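Local coordinates for protein kinase domain-containing protein (PDB 6Z3U) that probably phosphorylates serine and threonine residues of proteins, including the repeats of the RNA polymerase II tail, as the CDK7-type kinase of the CAK complex, at residues B[315-318]-B[322-325]; B[265-270]-B[302-307]; B[210-215]-B[276-281]. All blocks are in the same frame, centred on the assembly; numbering follows the deposited sequence.

How the contacts relate
Contacts 2 and 3 lie in buried parts of the kinase C-lobe, whereas contact 1 is only partly buried, its centre about 28 Å from the centre of the chain. Chemistry follows place. Contact 1 is a carboxylate gripping backbone N-H groups inside one loop; contact 2 is apolar packing between two helices; contact 3 joins two helix ends through one straight histidine-aspartate bond beside an apolar touch. Contacts 1 and 2 meet at Phe268, whose CE2 lies 3.7 Å from Val323 CG2. Contacts 2 and 3 meet where Leu266 and Glu265 pack on Val277, but contacts 1 and 3 do not touch, their nearest atoms being about 8 Å apart.

Contact 1: B[315-318]-B[322-325]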
ATOM      1  N   PRO B 315     -28.450  15.193 -10.398  1.00 52.08           N
ATOM      2  CA  PRO B 315     -28.411  14.971  -8.944  1.00 54.76           C
ATOM      3  C   PRO B 315     -29.028  16.149  -8.203  1.00 56.31           C
ATOM      4  O   PRO B 315     -28.743  17.309  -8.507  1.00 57.26           O
ATOM      5  CB  PRO B 315     -26.915  14.824  -8.638  1.00 53.25           C
ATOM      6  CG  PRO B 315     -26.225  15.514  -9.763  1.00 53.90           C
ATOM      7  CD  PRO B 315     -27.096  15.308 -10.972  1.00 49.50           C
ATOM      8  N   THR B 316     -29.880  15.841  -7.226  1.00 51.70           N
ATOM      9  CA  THR B 316     -30.572  16.857  -6.449  1.00 40.60           C
ATOM     10  C   THR B 316     -30.574  16.453  -4.981  1.00 57.24           C
ATOM     11  O   THR B 316     -30.239  15.321  -4.624  1.00 60.16           O
ATOM     12  CB  THR B 316     -32.011  17.056  -6.931  1.00 41.79           C
ATOM     13  OG1 THR B 316     -32.781  15.888  -6.618  1.00 44.36           O
ATOM     14  CG2 THR B 316     -32.039  17.299  -8.429  1.00 41.12           C
ATOM     15  N   GLU B 317     -30.961  17.403  -4.126  1.00 53.40           N
ATOM     16  CA  GLU B 317     -31.107  17.115  -2.704  1.00 50.52           C
ATOM     17  C   GLU B 317     -32.143  16.031  -2.436  1.00 57.74           C
ATOM     18  O   GLU B 317     -32.123  15.422  -1.361  1.00 61.34           O
ATOM     19  CB  GLU B 317     -31.494  18.387  -1.949  1.00 52.78           C
ATOM     20  CG  GLU B 317     -30.377  19.404  -1.831  1.00 49.45           C
ATOM     21  CD  GLU B 317     -29.293  18.963  -0.867  1.00 62.96           C
ATOM     22  OE1 GLU B 317     -28.101  19.028  -1.238  1.00 59.79           O
ATOM     23  OE2 GLU B 317     -29.636  18.538   0.256  1.00 64.65           O
ATOM     24  N   GLU B 318     -33.053  15.785  -3.380  1.00 61.02           N
ATOM     25  CA  GLU B 318     -34.080  14.766  -3.187  1.00 64.20           C
ATOM     26  C   GLU B 318     -33.504  13.363  -3.338  1.00 61.70           C
ATOM     27  O   GLU B 318     -33.734  12.493  -2.489  1.00 61.64           O
ATOM     28  CB  GLU B 318     -35.223  14.983  -4.181  1.00 71.65           C
ATOM     29  CG  GLU B 318     -36.132  16.160  -3.847  1.00 82.89           C
ATOM     30  CD  GLU B 318     -35.389  17.484  -3.794  1.00 84.13           C
ATOM     31  OE1 GLU B 318     -35.571  18.228  -2.806  1.00 92.14           O
ATOM     32  OE2 GLU B 318     -34.613  17.771  -4.731  1.00 75.12           O
ATOM     33  N   GLY B 322     -27.569  16.388   0.585  1.00 42.93           N
ATOM     34  CA  GLY B 322     -26.295  17.024   0.825  1.00 42.60           C
ATOM     35  C   GLY B 322     -25.422  17.185  -0.396  1.00 41.01           C
ATOM     36  O   GLY B 322     -24.299  17.686  -0.266  1.00 41.24           O
ATOM     37  N   VAL B 323     -25.894  16.778  -1.576  1.00 50.40           N
ATOM     38  CA  VAL B 323     -25.061  16.856  -2.774  1.00 51.64           C
ATOM     39  C   VAL B 323     -24.656  18.300  -3.048  1.00 46.53           C
ATOM     40  O   VAL B 323     -23.497  18.582  -3.375  1.00 38.59           O
ATOM     41  CB  VAL B 323     -25.795  16.229  -3.976  1.00 44.10           C
ATOM     42  CG1 VAL B 323     -27.065  17.002  -4.300  1.00 45.05           C
ATOM     43  CG2 VAL B 323     -24.875  16.161  -5.189  1.00 43.81           C
ATOM     44  N   SER B 324     -25.597  19.236  -2.904  1.00 45.97           N
ATOM     45  CA  SER B 324     -25.315  20.643  -3.161  1.00 44.39           C
ATOM     46  C   SER B 324     -24.322  21.241  -2.170  1.00 49.55           C
ATOM     47  O   SER B 324     -23.927  22.399  -2.340  1.00 43.84           O
ATOM     48  CB  SER B 324     -26.613  21.450  -3.127  1.00 48.28           C
ATOM     49  OG  SER B 324     -27.227  21.369  -1.852  1.00 53.82           O
ATOM     50  N   LYS B 325     -23.923  20.492  -1.142  1.00 55.69           N
ATOM     51  CA  LYS B 325     -22.964  20.958  -0.151  1.00 45.38           C
ATOM     52  C   LYS B 325     -21.547  20.472  -0.434  1.00 41.26           C
ATOM     53  O   LYS B 325     -20.654  20.684   0.394  1.00 41.81           O
ATOM     54  CB  LYS B 325     -23.393  20.505   1.246  1.00 44.91           C
ATOM     55  CG  LYS B 325     -24.848  20.797   1.579  1.00 54.41           C
ATOM     56  CD  LYS B 325     -25.169  22.279   1.459  1.00 61.66           C
ATOM     57  CE  LYS B 325     -26.487  22.619   2.140  1.00 77.89           C
ATOM     58  NZ  LYS B 325     -27.630  21.834   1.590  1.00 84.12           N
TER
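Glu317 reaches from 315-318 to the backbone of 322-325 and ties together a loop that follows helix 301-311, the start of the insert that distinguishes CMGC kinases such as the CDKs. CG stands anti to the carbonyl carbon (chi1 -72°), and a bend at chi2 turns the acid toward the short 3-10 turn 323-325. There OE1 accepts twice: from Ser324 N at 3.0 Å, which meets it nearly along its C-O axis, and from Ser324 OG at 2.6 Å, which comes from well above the carboxylate plane. OE2 takes the N-H of Gly322 at 3.0 Å, fairly straight at 164°, from the other face of the carboxylate and tilted out of its plane. Three bonds to two oxygens fix the rotation of the group and satisfy N-H groups at the beginning of the turn, which Lys325 N closes onto Gly322 O. With an alanine here, the N-H groups of Gly322 and Ser324 would probably lose the carboxylate that accepts from both, and the Ser324 hydroxyl would be set free to turn. Lys325 NZ stays 4.0 Å from Glu317 OE1, beyond a salt bridge, although its charge may still steady the acid.

Beneath the polar grip lies an apolar side. Val323 CG1 sits over the peptide after Thr316, 3.6 Å from Thr316 O, while Phe268 of contact 2 closes this apolar side. On the side turned away from 322-325, Thr316 OG1 accepts from Glu318 N in an ST turn. Inward, Pro315 CB lies 4.2 Å from Val323 CG2.

Contact 2: B[265-270]-B[302-307]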
ATOM      1  N   GLU B 265     -19.619  12.288  -7.489  1.00 31.72           N
ATOM      2  CA  GLU B 265     -19.148  12.783  -6.201  1.00 29.87           C
ATOM      3  C   GLU B 265     -17.721  13.310  -6.298  1.00 32.71           C
ATOM      4  O   GLU B 265     -17.364  14.264  -5.597  1.00 39.21           O
ATOM      5  CB  GLU B 265     -19.257  11.684  -5.138  1.00 32.43           C
ATOM      6  CG  GLU B 265     -18.380  10.454  -5.354  1.00 29.95           C
ATOM      7  CD  GLU B 265     -19.120   9.301  -6.011  1.00 32.76           C
ATOM      8  OE1 GLU B 265     -20.062   9.555  -6.792  1.00 35.03           O
ATOM      9  OE2 GLU B 265     -18.761   8.134  -5.738  1.00 33.36           O
ATOM     10  N   LEU B 266     -16.898  12.720  -7.168  1.00 33.11           N
ATOM     11  CA  LEU B 266     -15.546  13.232  -7.369  1.00 28.11           C
ATOM     12  C   LEU B 266     -15.558  14.482  -8.241  1.00 29.66           C
ATOM     13  O   LEU B 266     -14.778  15.411  -8.007  1.00 31.72           O
ATOM     14  CB  LEU B 266     -14.660  12.152  -7.990  1.00 26.86           C
ATOM     15  CG  LEU B 266     -13.743  11.392  -7.026  1.00 26.62           C
ATOM     16  CD1 LEU B 266     -14.482  10.957  -5.770  1.00 27.23           C
ATOM     17  CD2 LEU B 266     -13.123  10.186  -7.716  1.00 25.48           C
ATOM     18  N   LEU B 267     -16.445  14.527  -9.240  1.00 30.04           N
ATOM     19  CA  LEU B 267     -16.610  15.748 -10.019  1.00 29.71           C
ATOM     20  C   LEU B 267     -17.001  16.916  -9.126  1.00 30.52           C
ATOM     21  O   LEU B 267     -16.641  18.064  -9.407  1.00 33.53           O
ATOM     22  CB  LEU B 267     -17.666  15.540 -11.108  1.00 29.73           C
ATOM     23  CG  LEU B 267     -17.273  14.671 -12.306  1.00 27.64           C
ATOM     24  CD1 LEU B 267     -18.504  14.161 -13.024  1.00 27.51           C
ATOM     25  CD2 LEU B 267     -16.390  15.446 -13.270  1.00 27.60           C
ATOM     26  N   PHE B 268     -17.720  16.642  -8.041  1.00 31.08           N
ATOM     27  CA  PHE B 268     -18.132  17.666  -7.094  1.00 44.69           C
ATOM     28  C   PHE B 268     -17.089  17.920  -6.009  1.00 37.23           C
ATOM     29  O   PHE B 268     -17.378  18.640  -5.049  1.00 42.77           O
ATOM     30  CB  PHE B 268     -19.467  17.273  -6.458  1.00 43.24           C
ATOM     31  CG  PHE B 268     -20.601  17.150  -7.447  1.00 38.99           C
ATOM     32  CD1 PHE B 268     -20.621  17.910  -8.607  1.00 35.00           C
ATOM     33  CD2 PHE B 268     -21.642  16.267  -7.216  1.00 33.12           C
ATOM     34  CE1 PHE B 268     -21.660  17.797  -9.509  1.00 33.25           C
ATOM     35  CE2 PHE B 268     -22.683  16.152  -8.118  1.00 33.15           C
ATOM     36  CZ  PHE B 268     -22.690  16.916  -9.264  1.00 33.21           C
ATOM     37  N   GLY B 269     -15.890  17.359  -6.143  1.00 37.44           N
ATOM     38  CA  GLY B 269     -14.824  17.654  -5.207  1.00 32.33           C
ATOM     39  C   GLY B 269     -14.903  16.920  -3.892  1.00 32.52           C
ATOM     40  O   GLY B 269     -14.345  17.395  -2.896  1.00 41.82           O
ATOM     41  N   ALA B 270     -15.563  15.765  -3.854  1.00 31.86           N
ATOM     42  CA  ALA B 270     -15.711  15.027  -2.608  1.00 32.15           C
ATOM     43  C   ALA B 270     -14.351  14.594  -2.073  1.00 31.72           C
ATOM     44  O   ALA B 270     -13.480  14.148  -2.825  1.00 30.66           O
ATOM     45  CB  ALA B 270     -16.604  13.804  -2.814  1.00 31.50           C
ATOM     46  N   MET B 302     -17.289  20.542 -16.536  1.00 40.35           N
ATOM     47  CA  MET B 302     -18.658  21.010 -16.723  1.00 42.57           C
ATOM     48  C   MET B 302     -19.371  20.186 -17.788  1.00 41.78           C
ATOM     49  O   MET B 302     -20.571  19.916 -17.673  1.00 43.53           O
ATOM     50  CB  MET B 302     -18.669  22.495 -17.088  1.00 43.63           C
ATOM     51  CG  MET B 302     -18.156  23.402 -15.979  1.00 49.96           C
ATOM     52  SD  MET B 302     -18.565  25.142 -16.224  1.00 44.99           S
ATOM     53  CE  MET B 302     -17.917  25.420 -17.871  1.00 66.07           C
ATOM     54  N   GLU B 303     -18.650  19.788 -18.841  1.00 35.75           N
ATOM     55  CA  GLU B 303     -19.243  18.898 -19.832  1.00 35.54           C
ATOM     56  C   GLU B 303     -19.540  17.533 -19.223  1.00 32.36           C
ATOM     57  O   GLU B 303     -20.601  16.952 -19.476  1.00 36.20           O
ATOM     58  CB  GLU B 303     -18.319  18.750 -21.041  1.00 45.99           C
ATOM     59  CG  GLU B 303     -18.209  19.996 -21.909  1.00 53.94           C
ATOM     60  CD  GLU B 303     -17.467  19.742 -23.212  1.00 55.06           C
ATOM     61  OE1 GLU B 303     -17.695  18.684 -23.837  1.00 53.48           O
ATOM     62  OE2 GLU B 303     -16.653  20.603 -23.611  1.00 57.95           O
ATOM     63  N   GLN B 304     -18.620  17.009 -18.411  1.00 32.46           N
ATOM     64  CA  GLN B 304     -18.869  15.725 -17.765  1.00 29.40           C
ATOM     65  C   GLN B 304     -20.068  15.811 -16.831  1.00 38.81           C
ATOM     66  O   GLN B 304     -20.913  14.907 -16.808  1.00 35.29           O
ATOM     67  CB  GLN B 304     -17.628  15.269 -17.000  1.00 29.82           C
ATOM     68  CG  GLN B 304     -17.646  13.799 -16.628  1.00 29.05           C
ATOM     69  CD  GLN B 304     -17.615  12.889 -17.839  1.00 29.10           C
ATOM     70  OE1 GLN B 304     -17.204  13.295 -18.926  1.00 30.21           O
ATOM     71  NE2 GLN B 304     -18.058  11.651 -17.656  1.00 30.49           N
ATOM     72  N   ILE B 305     -20.175  16.904 -16.074  1.00 35.69           N
ATOM     73  CA  ILE B 305     -21.329  17.089 -15.199  1.00 34.16           C
ATOM     74  C   ILE B 305     -22.604  17.182 -16.027  1.00 36.60           C
ATOM     75  O   ILE B 305     -23.613  16.534 -15.724  1.00 39.21           O
ATOM     76  CB  ILE B 305     -21.139  18.335 -14.315  1.00 40.64           C
ATOM     77  CG1 ILE B 305     -20.022  18.097 -13.294  1.00 32.06           C
ATOM     78  CG2 ILE B 305     -22.448  18.693 -13.619  1.00 41.56           C
ATOM     79  CD1 ILE B 305     -19.612  19.333 -12.537  1.00 35.22           C
ATOM     80  N   THR B 306     -22.577  17.992 -17.087  1.00 37.93           N
ATOM     81  CA  THR B 306     -23.755  18.131 -17.937  1.00 36.70           C
ATOM     82  C   THR B 306     -24.122  16.801 -18.581  1.00 39.79           C
ATOM     83  O   THR B 306     -25.305  16.457 -18.683  1.00 39.27           O
ATOM     84  CB  THR B 306     -23.505  19.192 -19.008  1.00 32.59           C
ATOM     85  OG1 THR B 306     -23.184  20.441 -18.384  1.00 33.70           O
ATOM     86  CG2 THR B 306     -24.732  19.373 -19.882  1.00 38.22           C
ATOM     87  N   LEU B 307     -23.119  16.032 -19.007  1.00 41.86           N
ATOM     88  CA  LEU B 307     -23.395  14.755 -19.655  1.00 32.69           C
ATOM     89  C   LEU B 307     -24.067  13.788 -18.690  1.00 28.90           C
ATOM     90  O   LEU B 307     -25.033  13.109 -19.054  1.00 39.40           O
ATOM     91  CB  LEU B 307     -22.104  14.155 -20.207  1.00 30.51           C
ATOM     92  CG  LEU B 307     -21.583  14.751 -21.517  1.00 28.50           C
ATOM     93  CD1 LEU B 307     -20.232  14.145 -21.877  1.00 32.68           C
ATOM     94  CD2 LEU B 307     -22.576  14.542 -22.645  1.00 27.92           C
TER
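Met302 O is gripped by two donors, Thr306 N and Thr306 OG1, each at 2.8 Å and from opposite faces of its carbonyl plane, on the helix whose Gln304 and Ile305 pack against Leu267 and Phe268. The contact is apolar. Leu267 points its fork at Gln304, the two side chains crossing at about a right angle: CD1 touches Gln304 CG at 3.7 Å, and CD2 lies against both CB and CG. Gln304 offers these methylenes because CG runs anti to the backbone N (chi1 -164°) and the chain then bends at chi2, carrying the amide away from Leu267. That amide is held by Gly298 N and Leu296 O, which fixes its rotation. Ile305 completes the contact: its CG1 is 4.1 Å from Leu267 CB, and its CD1 reaches the rim of the Phe268 ring near the ring plane, 4.0 Å from CE1. Trp329 meets the same ring, its plane turned by about 60°.

Phe268 is the first residue to leave the helix. A Schellman motif ends it there, with Gly269 at C-prime (phi 79°) and bonds from Ala270 N to Glu265 O and from Gly269 N to Leu266 O. Glu265 forms a salt bridge with Arg371. This glutamate-arginine pair and the Pro-Pro-Glu sequence, whose last two residues begin helix 264-267, identify the APE motif of protein kinases, packed on helix G, residues 301-311.

Contact 3: B[210-215]-B[276-281]; sequences WCHENF and AVDIWS
The conserved aspartate near the start of helix F, which in protein kinases braces the catalytic loop, is here Asp278, and His212 at the end of helix 194-213 donates to the anti lone pair of its OD2. The bond from His212 NE2 to Asp278 OD2 is 3.2 Å long with an N-H...O angle of 174°. The acceptor lies only 2° out of the imidazole plane, and ring and carboxylate are nearly coplanar, so the bond is met edge on by both flat groups. Asp278 CB also lies in the ring plane, 3.6 Å from His212 NE2. Beside it, Ile279 CD1 touches the same edge, 3.6 Å from His212 CE1.

The imidazole gets there because CG stands anti to the carbonyl carbon of His212 (chi1 -62°), sending the ring toward the other helix. Asp278 has its strongest partner, His218, in the HRD sequence: OD2 also accepts from His218 N, and OD1 accepts from Arg219 N. His212 therefore acts as a second-shell donor on an acid that fixes the backbone just before Asp220, the predicted proton acceptor; the side chains of Asp278 and Asp220 are about 7 Å apart.

Helix 194-213 ends here in a Schellman motif with Phe215 at C-prime. Asn214 turns back on it: ND2 bonds to Trp210 O at 2.7 Å and lies 3.1 Å above the Trp210 ring, over its centre. Trp210 O takes Asn214 N from the opposite face. Helix 374-378 packs on Ile279 and helix 136-148 on Cys211, while Phe215 leads into strand 216-217, which pairs antiparallel with 243-244.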
ATOM      1  N   TRP B 210     -11.449  -7.756  -5.629  1.00 24.07           N
ATOM      2  CA  TRP B 210     -10.239  -8.121  -4.899  1.00 32.32           C
ATOM      3  C   TRP B 210      -9.513  -6.888  -4.376  1.00 36.32           C
ATOM      4  O   TRP B 210      -8.963  -6.908  -3.268  1.00 34.42           O
ATOM      5  CB  TRP B 210      -9.324  -8.948  -5.797  1.00 32.53           C
ATOM      6  CG  TRP B 210      -8.084  -9.409  -5.119  1.00 24.67           C
ATOM      7  CD1 TRP B 210      -6.803  -9.108  -5.470  1.00 32.62           C
ATOM      8  CD2 TRP B 210      -7.999 -10.242  -3.958  1.00 25.51           C
ATOM      9  NE1 TRP B 210      -5.923  -9.711  -4.606  1.00 34.65           N
ATOM     10  CE2 TRP B 210      -6.632 -10.414  -3.669  1.00 26.26           C
ATOM     11  CE3 TRP B 210      -8.948 -10.862  -3.139  1.00 32.59           C
ATOM     12  CZ2 TRP B 210      -6.188 -11.180  -2.594  1.00 27.31           C
ATOM     13  CZ3 TRP B 210      -8.505 -11.622  -2.073  1.00 32.63           C
ATOM     14  CH2 TRP B 210      -7.137 -11.775  -1.811  1.00 36.61           C
ATOM     15  N   CYS B 211      -9.499  -5.807  -5.157  1.00 31.14           N
ATOM     16  CA  CYS B 211      -8.910  -4.562  -4.678  1.00 21.09           C
ATOM     17  C   CYS B 211      -9.601  -4.097  -3.405  1.00 24.70           C
ATOM     18  O   CYS B 211      -8.949  -3.816  -2.393  1.00 34.50           O
ATOM     19  CB  CYS B 211      -9.007  -3.485  -5.757  1.00 20.78           C
ATOM     20  SG  CYS B 211      -7.914  -3.731  -7.165  1.00 20.87           S
ATOM     21  N   HIS B 212     -10.932  -4.019  -3.437  1.00 21.85           N
ATOM     22  CA  HIS B 212     -11.665  -3.542  -2.272  1.00 24.47           C
ATOM     23  C   HIS B 212     -11.611  -4.545  -1.129  1.00 24.34           C
ATOM     24  O   HIS B 212     -11.612  -4.147   0.041  1.00 22.04           O
ATOM     25  CB  HIS B 212     -13.109  -3.239  -2.664  1.00 20.84           C
ATOM     26  CG  HIS B 212     -13.237  -2.152  -3.685  1.00 20.47           C
ATOM     27  ND1 HIS B 212     -14.452  -1.745  -4.193  1.00 20.24           N
ATOM     28  CD2 HIS B 212     -12.300  -1.389  -4.294  1.00 20.45           C
ATOM     29  CE1 HIS B 212     -14.257  -0.778  -5.070  1.00 20.17           C
ATOM     30  NE2 HIS B 212     -12.960  -0.542  -5.150  1.00 20.27           N
ATOM     31  N   GLU B 213     -11.560  -5.842  -1.443  1.00 29.62           N
ATOM     32  CA  GLU B 213     -11.393  -6.847  -0.398  1.00 29.46           C
ATOM     33  C   GLU B 213     -10.116  -6.605   0.396  1.00 29.29           C
ATOM     34  O   GLU B 213     -10.040  -6.966   1.577  1.00 34.13           O
ATOM     35  CB  GLU B 213     -11.381  -8.246  -1.014  1.00 33.46           C
ATOM     36  CG  GLU B 213     -11.956  -9.344  -0.118  1.00 37.72           C
ATOM     37  CD  GLU B 213     -13.436  -9.151   0.182  1.00 43.99           C
ATOM     38  OE1 GLU B 213     -13.908  -9.681   1.210  1.00 51.47           O
ATOM     39  OE2 GLU B 213     -14.130  -8.481  -0.613  1.00 36.89           O
ATOM     40  N   ASN B 214      -9.105  -6.003  -0.235  1.00 29.18           N
ATOM     41  CA  ASN B 214      -7.846  -5.662   0.412  1.00 28.45           C
ATOM     42  C   ASN B 214      -7.735  -4.173   0.713  1.00 24.26           C
ATOM     43  O   ASN B 214      -6.624  -3.661   0.899  1.00 23.83           O
ATOM     44  CB  ASN B 214      -6.673  -6.111  -0.458  1.00 28.90           C
ATOM     45  CG  ASN B 214      -6.584  -7.615  -0.576  1.00 31.59           C
ATOM     46  OD1 ASN B 214      -5.868  -8.270   0.183  1.00 38.14           O
ATOM     47  ND2 ASN B 214      -7.333  -8.176  -1.516  1.00 35.42           N
ATOM     48  N   PHE B 215      -8.864  -3.465   0.746  1.00 30.18           N
ATOM     49  CA  PHE B 215      -8.912  -2.067   1.167  1.00 26.19           C
ATOM     50  C   PHE B 215      -7.987  -1.200   0.316  1.00 24.35           C
ATOM     51  O   PHE B 215      -7.180  -0.419   0.824  1.00 26.28           O
ATOM     52  CB  PHE B 215      -8.574  -1.936   2.653  1.00 29.65           C
ATOM     53  CG  PHE B 215      -9.241  -2.967   3.514  1.00 26.30           C
ATOM     54  CD1 PHE B 215     -10.616  -2.960   3.683  1.00 25.86           C
ATOM     55  CD2 PHE B 215      -8.494  -3.934   4.164  1.00 24.16           C
ATOM     56  CE1 PHE B 215     -11.233  -3.904   4.474  1.00 33.48           C
ATOM     57  CE2 PHE B 215      -9.105  -4.878   4.958  1.00 25.05           C
ATOM     58  CZ  PHE B 215     -10.475  -4.866   5.113  1.00 36.53           C
ATOM     59  N   ALA B 276     -17.325   3.041  -3.912  1.00 34.59           N
ATOM     60  CA  ALA B 276     -18.317   3.366  -4.929  1.00 33.81           C
ATOM     61  C   ALA B 276     -17.704   4.135  -6.093  1.00 33.26           C
ATOM     62  O   ALA B 276     -18.200   4.051  -7.222  1.00 32.09           O
ATOM     63  CB  ALA B 276     -19.460   4.171  -4.307  1.00 40.37           C
ATOM     64  N   VAL B 277     -16.622   4.877  -5.847  1.00 25.27           N
ATOM     65  CA  VAL B 277     -16.013   5.652  -6.923  1.00 24.72           C
ATOM     66  C   VAL B 277     -15.480   4.729  -8.012  1.00 23.72           C
ATOM     67  O   VAL B 277     -15.530   5.061  -9.202  1.00 25.99           O
ATOM     68  CB  VAL B 277     -14.904   6.568  -6.373  1.00 24.99           C
ATOM     69  CG1 VAL B 277     -15.495   7.605  -5.437  1.00 32.10           C
ATOM     70  CG2 VAL B 277     -13.820   5.752  -5.679  1.00 29.19           C
ATOM     71  N   ASP B 278     -14.960   3.559  -7.628  1.00 23.43           N
ATOM     72  CA  ASP B 278     -14.463   2.610  -8.621  1.00 22.61           C
ATOM     73  C   ASP B 278     -15.599   1.897  -9.341  1.00 22.47           C
ATOM     74  O   ASP B 278     -15.497   1.616 -10.541  1.00 21.88           O
ATOM     75  CB  ASP B 278     -13.533   1.586  -7.970  1.00 22.50           C
ATOM     76  CG  ASP B 278     -12.126   2.113  -7.771  1.00 22.41           C
ATOM     77  OD1 ASP B 278     -11.704   3.003  -8.539  1.00 22.17           O
ATOM     78  OD2 ASP B 278     -11.434   1.623  -6.857  1.00 22.66           O
ATOM     79  N   ILE B 279     -16.684   1.584  -8.629  1.00 25.30           N
ATOM     80  CA  ILE B 279     -17.809   0.895  -9.256  1.00 23.09           C
ATOM     81  C   ILE B 279     -18.375   1.734 -10.394  1.00 22.95           C
ATOM     82  O   ILE B 279     -18.757   1.204 -11.444  1.00 22.59           O
ATOM     83  CB  ILE B 279     -18.879   0.560  -8.200  1.00 23.98           C
ATOM     84  CG1 ILE B 279     -18.619  -0.819  -7.588  1.00 24.05           C
ATOM     85  CG2 ILE B 279     -20.270   0.607  -8.798  1.00 24.32           C
ATOM     86  CD1 ILE B 279     -17.258  -0.970  -6.966  1.00 24.89           C
ATOM     87  N   TRP B 280     -18.422   3.056 -10.215  1.00 23.32           N
ATOM     88  CA  TRP B 280     -18.912   3.927 -11.278  1.00 23.30           C
ATOM     89  C   TRP B 280     -18.075   3.777 -12.539  1.00 22.46           C
ATOM     90  O   TRP B 280     -18.613   3.668 -13.647  1.00 28.55           O
ATOM     91  CB  TRP B 280     -18.901   5.382 -10.812  1.00 23.93           C
ATOM     92  CG  TRP B 280     -19.318   6.356 -11.873  1.00 24.49           C
ATOM     93  CD1 TRP B 280     -18.543   6.853 -12.884  1.00 23.55           C
ATOM     94  CD2 TRP B 280     -20.604   6.965 -12.018  1.00 24.81           C
ATOM     95  NE1 TRP B 280     -19.272   7.727 -13.653  1.00 24.35           N
ATOM     96  CE2 TRP B 280     -20.540   7.813 -13.142  1.00 24.89           C
ATOM     97  CE3 TRP B 280     -21.804   6.874 -11.309  1.00 25.65           C
ATOM     98  CZ2 TRP B 280     -21.630   8.566 -13.569  1.00 25.48           C
ATOM     99  CZ3 TRP B 280     -22.884   7.620 -11.736  1.00 28.11           C
ATOM    100  CH2 TRP B 280     -22.791   8.456 -12.855  1.00 28.96           C
ATOM    101  N   SER B 281     -16.750   3.788 -12.394  1.00 22.05           N
ATOM    102  CA  SER B 281     -15.884   3.600 -13.553  1.00 21.36           C
ATOM    103  C   SER B 281     -16.161   2.267 -14.231  1.00 20.94           C
ATOM    104  O   SER B 281     -16.169   2.179 -15.465  1.00 25.61           O
ATOM    105  CB  SER B 281     -14.422   3.695 -13.130  1.00 25.10           C
ATOM    106  OG  SER B 281     -14.130   4.992 -12.644  1.00 36.01           O
TER